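Local coordinates for protein amorpha-4,11-diene synthase (PDB 4GAX) that probably cyclises farnesyl diphosphate to a sesquiterpene, as a terpene synthase named for amorpha-4,11-diene and deposited as an engineered alpha-bisabolol synthase variant, at residues Y164-M169 with A209-W215. Residues are numbered along the deposited sequence; the frame is centred on the assembly and turned at random.
Sequences YEATSM and ALKKPLW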
loop_
_atom_site.group_PDB
_atom_site.type_symbol
_atom_site.label_atom_id
_atom_site.label_comp_id
_atom_site.label_asym_id
_atom_site.label_seq_id
_atom_site.Cartn_x
_atom_site.Cartn_y
_atom_site.Cartn_z
ATOM N N TYR A 164 21.211 -3.642 2.314
ATOM C CA TYR A 164 20.093 -4.092 3.126
ATOM C C TYR A 164 18.767 -3.793 2.404
ATOM O O TYR A 164 17.907 -4.669 2.264
ATOM C CB TYR A 164 20.138 -3.434 4.503
ATOM C CG TYR A 164 18.862 -3.605 5.301
ATOM C CD1 TYR A 164 18.630 -4.756 6.051
ATOM C CD2 TYR A 164 17.887 -2.610 5.307
ATOM C CE1 TYR A 164 17.426 -4.911 6.791
ATOM C CE2 TYR A 164 16.693 -2.756 6.035
ATOM C CZ TYR A 164 16.470 -3.900 6.769
ATOM O OH TYR A 164 15.286 -4.023 7.482
ATOM N N GLU A 165 18.617 -2.567 1.923
ATOM C CA GLU A 165 17.373 -2.197 1.254
ATOM C C GLU A 165 17.135 -3.042 0.008
ATOM O O GLU A 165 15.988 -3.426 -0.269
ATOM C CB GLU A 165 17.325 -0.696 0.914
ATOM C CG GLU A 165 17.448 0.238 2.118
ATOM C CD GLU A 165 16.225 0.198 3.040
ATOM O OE1 GLU A 165 15.325 -0.651 2.829
ATOM O OE2 GLU A 165 16.155 1.027 3.983
ATOM N N ALA A 166 18.201 -3.344 -0.733
ATOM C CA ALA A 166 18.069 -4.209 -1.918
ATOM C C ALA A 166 17.500 -5.606 -1.591
ATOM O O ALA A 166 16.746 -6.197 -2.398
ATOM C CB ALA A 166 19.404 -4.344 -2.623
ATOM N N THR A 167 17.847 -6.131 -0.413
ATOM C CA THR A 167 17.415 -7.488 -0.030
ATOM C C THR A 167 15.899 -7.580 0.038
ATOM O O THR A 167 15.332 -8.643 -0.174
ATOM C CB THR A 167 18.001 -7.957 1.331
ATOM O OG1 THR A 167 17.428 -7.178 2.397
ATOM C CG2 THR A 167 19.530 -7.809 1.350
ATOM N N SER A 168 15.236 -6.463 0.330
ATOM C CA SER A 168 13.766 -6.460 0.394
ATOM C C SER A 168 13.078 -6.774 -0.926
ATOM O O SER A 168 11.890 -7.115 -0.925
ATOM C CB SER A 168 13.239 -5.115 0.886
ATOM O OG SER A 168 13.745 -4.876 2.171
ATOM N N MET A 169 13.803 -6.647 -2.041
ATOM C CA MET A 169 13.234 -6.897 -3.365
ATOM C C MET A 169 13.464 -8.319 -3.814
ATOM O O MET A 169 13.205 -8.644 -4.974
ATOM C CB MET A 169 13.867 -5.984 -4.433
ATOM C CG MET A 169 14.045 -4.544 -4.010
ATOM S SD MET A 169 12.480 -3.697 -3.772
ATOM C CE MET A 169 11.834 -3.655 -5.433
ATOM N N ALA A 209 15.197 1.776 9.194
ATOM C CA ALA A 209 15.333 0.801 8.119
ATOM C C ALA A 209 15.248 -0.635 8.645
ATOM O O ALA A 209 14.573 -1.491 8.054
ATOM C CB ALA A 209 16.645 1.023 7.366
ATOM N N LEU A 210 15.941 -0.900 9.750
ATOM C CA LEU A 210 15.905 -2.227 10.366
ATOM C C LEU A 210 14.503 -2.607 10.866
ATOM O O LEU A 210 14.106 -3.780 10.810
ATOM C CB LEU A 210 16.917 -2.301 11.517
ATOM C CG LEU A 210 18.394 -2.206 11.111
ATOM C CD1 LEU A 210 19.302 -2.258 12.339
ATOM C CD2 LEU A 210 18.759 -3.308 10.125
ATOM N N LYS A 211 13.757 -1.621 11.365
ATOM C CA LYS A 211 12.377 -1.850 11.805
ATOM C C LYS A 211 11.462 -2.203 10.622
ATOM O O LYS A 211 10.611 -3.089 10.733
ATOM C CB LYS A 211 11.839 -0.620 12.546
ATOM C CG LYS A 211 10.609 -0.874 13.416
ATOM C CD LYS A 211 10.674 -0.082 14.737
ATOM C CE LYS A 211 11.736 -0.643 15.698
ATOM N NZ LYS A 211 12.952 0.229 15.853
ATOM N N LYS A 212 11.631 -1.517 9.497
ATOM C CA LYS A 212 10.853 -1.827 8.294
ATOM C C LYS A 212 11.617 -1.342 7.075
ATOM O O LYS A 212 11.976 -0.155 6.972
ATOM C CB LYS A 212 9.468 -1.155 8.336
ATOM C CG LYS A 212 8.630 -1.429 7.074
ATOM C CD LYS A 212 7.262 -0.730 7.121
ATOM C CE LYS A 212 6.335 -1.344 8.156
ATOM N NZ LYS A 212 4.901 -0.974 7.873
ATOM N N PRO A 213 11.901 -2.259 6.143
ATOM C CA PRO A 213 12.677 -1.793 4.998
ATOM C C PRO A 213 11.867 -0.869 4.088
ATOM O O PRO A 213 10.624 -0.895 4.107
ATOM C CB PRO A 213 13.047 -3.082 4.285
ATOM C CG PRO A 213 12.012 -4.080 4.711
ATOM C CD PRO A 213 11.627 -3.710 6.099
ATOM N N LEU A 214 12.590 -0.061 3.316
ATOM C CA LEU A 214 12.024 0.954 2.447
ATOM C C LEU A 214 10.919 0.422 1.518
ATOM O O LEU A 214 9.853 1.050 1.350
ATOM C CB LEU A 214 13.167 1.545 1.612
ATOM C CG LEU A 214 12.837 2.606 0.577
ATOM C CD1 LEU A 214 12.178 3.789 1.267
ATOM C CD2 LEU A 214 14.126 3.045 -0.130
ATOM N N TRP A 215 11.173 -0.736 0.930
ATOM C CA TRP A 215 10.238 -1.343 -0.027
ATOM C C TRP A 215 8.884 -1.636 0.605
ATOM O O TRP A 215 7.844 -1.508 -0.047
ATOM C CB TRP A 215 10.853 -2.620 -0.593
ATOM C CG TRP A 215 9.981 -3.429 -1.551
ATOM C CD1 TRP A 215 9.731 -4.771 -1.472
ATOM C CD2 TRP A 215 9.276 -2.961 -2.721
ATOM N NE1 TRP A 215 8.913 -5.168 -2.510
ATOM C CE2 TRP A 215 8.620 -4.079 -3.289
ATOM C CE3 TRP A 215 9.122 -1.710 -3.329
ATOM C CZ2 TRP A 215 7.827 -3.987 -4.442
ATOM C CZ3 TRP A 215 8.335 -1.617 -4.479
ATOM C CH2 TRP A 215 7.702 -2.752 -5.027
HETATM O O HOH W 1 13.896 -1.877 0.944
#
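A209 O accepts a hydrogen bond from Y164 OH at 2.7 Å. The hydroxyl comes in tilted 34° from the carbonyl plane, with A209 O at the edge of the phenol ring. With CG anti to the backbone N (chi1 167°), the Y164 ring extends toward the end of helix 200-211. A209 CB packs against Y164 CE2 and lies beside E165 OE2. L210 places its CD2 methyl over one face of the Y164 ring, 4.2 Å from the centroid, a CH-pi contact. After helix 200-211 ends, P213 lies against the E165 carboxylate, with E165 OE1 3.6 Å from P213 CB. L214 N donates a nearly straight bond to E165 OE1 at 2.8 Å. It meets the syn side of the carboxylate, 29° out of its plane. A water donates to E165 OE1 and E165 O and accepts from W215 N at 3.0 Å, so it ties the turn to the helix backbone. W215 receives M169 over one face: SD stands 3.5 Å from the five-membered ring centroid, a Met-aromatic contact. M169 CE lies over the six-membered ring, 3.8 Å from its centroid. Replacing W215 by an alanine removes the indole, which would probably leave M169 SD without its aromatic face and N508 OD1 without its N-H donor. N508 also bonds S168 O, which joins both segments to helix 489-513. Helix 175-194 packs on Y164, R125 of helix 120-129 touches E165 and L214, and helix 519-535 meets W215. The contact thus joins the C-terminal part of helix 157-167 to the end of helix 200-211 and the residues following each, within an all-helical terpene synthase fold.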